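Local coordinates for protein homospermidine synthase (Legionella pneumophila subsp. pneumophila str. Philadelphia 1, PDB 2PH5) that probably makes homospermidine and binds NAD in a Rossmann-type nucleotide-binding domain, at residues 156-161 with 394-399. Numbering follows the deposited sequence.
Sequences HGANPG and LQVVAS. With NAD (nicotinamide-adenine-dinucleotide), chain C.
Ala-158 sits against the helix of 394-399, with CB 3.9 Å from Val-396 CG2. The backbones are close here: the two CA atoms lie 4.4 Å apart. Val-396 splits its two methyls between protein and cofactor. CG2 meets Ala-158. CG1, anti to the backbone N (chi1 -169°), reaches the nicotinamide ring, 3.5 Å from NAD C4N. One turn further on, Ser-399 points at the 156-161 backbone, and its CB packs 3.4 Å from Gly-157 O. Its hydroxyl turns back to its own helix, where OG donates to Gln-395 O almost in line with the carbonyl (167°). This bond helps to hold the rotation of the serine; CB and OG both lie against the backbone of Gly-157 and Ala-158. The imidazole of His-156 turns an edge to the same helix. Ser-399 O lies near the ring plane, 3.1 Å from His-156 CD2.

The nicotinamide amide is held by the 156-161 segment. Asn-159 N gives NAD O7N a nearly straight bond (2.8 Å, 167°). Ala-158 N and Asn-159 ND2 add weak bonds to the same oxygen. Pro-160, which follows a cis peptide, accepts a bond from NAD N7N through its O (3.0 Å). Gly-157 is the N-cap of helix 158-176, and its CA lies 3.0 Å from NAD N7N; the amide packs on the glycine backbone. Leu-359 of strand 352-364 also touches Ala-158 and Gln-395. The arrangement is a nicotinamide site built from a helix N-terminus and the side of helix 391-408, while residues of the Rossmann-type domain, such as Cys-23, Val-24 and Glu-49, also bond to NAD.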
loop_
_atom_site.group_PDB
_atom_site.type_symbol
_atom_site.label_atom_id
_atom_site.label_comp_id
_atom_site.label_asym_id
_atom_site.label_seq_id
_atom_site.Cartn_x
_atom_site.Cartn_y
_atom_site.Cartn_z
ATOM N N HIS A 156 21.414 20.829 -4.492
ATOM C CA HIS A 156 21.557 20.489 -5.897
ATOM C C HIS A 156 21.641 18.988 -6.136
ATOM O O HIS A 156 22.691 18.467 -6.506
ATOM C CB HIS A 156 22.786 21.175 -6.488
ATOM C CG HIS A 156 22.845 21.112 -7.983
ATOM N ND1 HIS A 156 22.299 22.084 -8.792
ATOM C CD2 HIS A 156 23.323 20.157 -8.816
ATOM C CE1 HIS A 156 22.435 21.731 -10.057
ATOM N NE2 HIS A 156 23.051 20.565 -10.099
ATOM N N GLY A 157 20.529 18.294 -5.906
ATOM C CA GLY A 157 20.483 16.858 -6.135
ATOM C C GLY A 157 19.494 16.651 -7.264
ATOM O O GLY A 157 19.327 17.544 -8.087
ATOM N N ALA A 158 18.841 15.494 -7.318
ATOM C CA ALA A 158 17.861 15.248 -8.367
ATOM C C ALA A 158 16.681 16.172 -8.042
ATOM O O ALA A 158 16.215 16.931 -8.888
ATOM C CB ALA A 158 17.434 13.784 -8.369
ATOM N N ASN A 159 16.181 16.098 -6.818
ATOM C CA ASN A 159 15.115 16.996 -6.405
ATOM C C ASN A 159 15.130 17.119 -4.897
ATOM O O ASN A 159 14.924 16.145 -4.173
ATOM C CB ASN A 159 13.721 16.556 -6.900
ATOM C CG ASN A 159 13.262 15.262 -6.301
ATOM O OD1 ASN A 159 12.064 14.986 -6.253
ATOM N ND2 ASN A 159 14.211 14.441 -5.856
ATOM N N PRO A 160 15.388 18.331 -4.401
ATOM C CA PRO A 160 15.651 19.555 -5.164
ATOM C C PRO A 160 16.899 19.483 -6.036
ATOM O O PRO A 160 17.823 18.719 -5.748
ATOM C CB PRO A 160 15.804 20.599 -4.074
ATOM C CG PRO A 160 16.525 19.817 -3.020
ATOM C CD PRO A 160 15.727 18.522 -2.982
ATOM N N GLY A 161 16.928 20.295 -7.095
ATOM C CA GLY A 161 18.086 20.324 -7.967
ATOM C C GLY A 161 17.761 20.198 -9.437
ATOM O O GLY A 161 17.323 21.150 -10.079
ATOM N N LEU A 394 21.495 7.046 -9.169
ATOM C CA LEU A 394 22.170 7.579 -10.350
ATOM C C LEU A 394 21.629 8.927 -10.814
ATOM O O LEU A 394 22.382 9.763 -11.312
ATOM C CB LEU A 394 22.116 6.589 -11.521
ATOM C CG LEU A 394 22.984 7.007 -12.721
ATOM C CD1 LEU A 394 24.403 7.294 -12.222
ATOM C CD2 LEU A 394 23.009 5.903 -13.785
ATOM N N GLN A 395 20.333 9.149 -10.651
ATOM C CA GLN A 395 19.770 10.415 -11.083
ATOM C C GLN A 395 20.203 11.523 -10.128
ATOM O O GLN A 395 20.329 12.686 -10.521
ATOM C CB GLN A 395 18.244 10.338 -11.142
ATOM C CG GLN A 395 17.714 9.377 -12.172
ATOM C CD GLN A 395 16.209 9.180 -12.057
ATOM O OE1 GLN A 395 15.695 8.872 -10.985
ATOM N NE2 GLN A 395 15.498 9.355 -13.166
ATOM N N VAL A 396 20.460 11.157 -8.876
ATOM C CA VAL A 396 20.869 12.137 -7.880
ATOM C C VAL A 396 22.326 12.543 -8.033
ATOM O O VAL A 396 22.654 13.729 -7.968
ATOM C CB VAL A 396 20.665 11.609 -6.454
ATOM C CG1 VAL A 396 20.838 12.738 -5.457
ATOM C CG2 VAL A 396 19.294 10.969 -6.332
ATOM N N VAL A 397 23.200 11.564 -8.236
ATOM C CA VAL A 397 24.617 11.857 -8.372
ATOM C C VAL A 397 24.940 12.451 -9.741
ATOM O O VAL A 397 25.924 13.183 -9.893
ATOM C CB VAL A 397 25.486 10.587 -8.084
ATOM C CG1 VAL A 397 25.241 10.120 -6.656
ATOM C CG2 VAL A 397 25.174 9.470 -9.067
ATOM N N ALA A 398 24.110 12.156 -10.737
ATOM C CA ALA A 398 24.330 12.722 -12.064
ATOM C C ALA A 398 24.231 14.246 -11.919
ATOM O O ALA A 398 25.073 14.990 -12.430
ATOM C CB ALA A 398 23.278 12.202 -13.047
ATOM N N SER A 399 23.218 14.693 -11.183
ATOM C CA SER A 399 22.993 16.115 -10.940
ATOM C C SER A 399 24.134 16.746 -10.140
ATOM O O SER A 399 24.592 17.853 -10.443
ATOM C CB SER A 399 21.678 16.308 -10.184
ATOM O OG SER A 399 20.641 15.573 -10.811
HETATM P PA NAD C . 22.721 8.444 4.610
HETATM O O1A NAD C . 22.058 8.505 5.959
HETATM O O2A NAD C . 22.652 7.164 3.852
HETATM O O5B NAD C . 24.283 8.867 4.721
HETATM C C5B NAD C . 24.667 10.030 5.450
HETATM C C4B NAD C . 26.122 9.847 5.919
HETATM O O4B NAD C . 26.437 11.000 6.669
HETATM C C3B NAD C . 26.352 8.637 6.830
HETATM O O3B NAD C . 27.393 7.810 6.305
HETATM C C2B NAD C . 26.721 9.237 8.158
HETATM O O2B NAD C . 27.618 8.476 8.935
HETATM C C1B NAD C . 27.223 10.632 7.784
HETATM N N9A NAD C . 27.036 11.671 8.804
HETATM C C8A NAD C . 25.977 11.693 9.729
HETATM N N7A NAD C . 26.377 12.161 10.928
HETATM C C5A NAD C . 27.696 12.435 10.809
HETATM C C6A NAD C . 28.620 12.944 11.720
HETATM N N6A NAD C . 28.316 13.288 12.972
HETATM N N1A NAD C . 29.924 13.102 11.272
HETATM C C2A NAD C . 30.312 12.775 9.988
HETATM N N3A NAD C . 29.417 12.279 9.070
HETATM C C4A NAD C . 28.133 12.125 9.510
HETATM O O3 NAD C . 22.001 9.562 3.753
HETATM P PN NAD C . 22.232 10.126 2.268
HETATM O O1N NAD C . 20.906 10.160 1.606
HETATM O O2N NAD C . 23.344 9.332 1.636
HETATM O O5D NAD C . 22.686 11.557 2.774
HETATM C C5D NAD C . 23.036 12.651 1.963
HETATM C C4D NAD C . 21.796 13.520 1.921
HETATM O O4D NAD C . 21.458 13.767 0.583
HETATM C C3D NAD C . 20.736 14.163 2.791
HETATM O O3D NAD C . 21.164 15.419 3.295
HETATM C C2D NAD C . 19.568 14.272 1.827
HETATM O O2D NAD C . 18.635 15.252 2.184
HETATM C C1D NAD C . 20.253 14.503 0.486
HETATM N N1N NAD C . 19.582 13.945 -0.712
HETATM C C2N NAD C . 19.198 14.775 -1.741
HETATM C C3N NAD C . 18.585 14.189 -2.869
HETATM C C7N NAD C . 18.150 15.005 -4.036
HETATM O O7N NAD C . 17.579 14.340 -5.091
HETATM N N7N NAD C . 18.317 16.309 -4.099
HETATM C C4N NAD C . 18.365 12.776 -2.943
HETATM C C5N NAD C . 18.769 11.964 -1.862
HETATM C C6N NAD C . 19.374 12.529 -0.755
#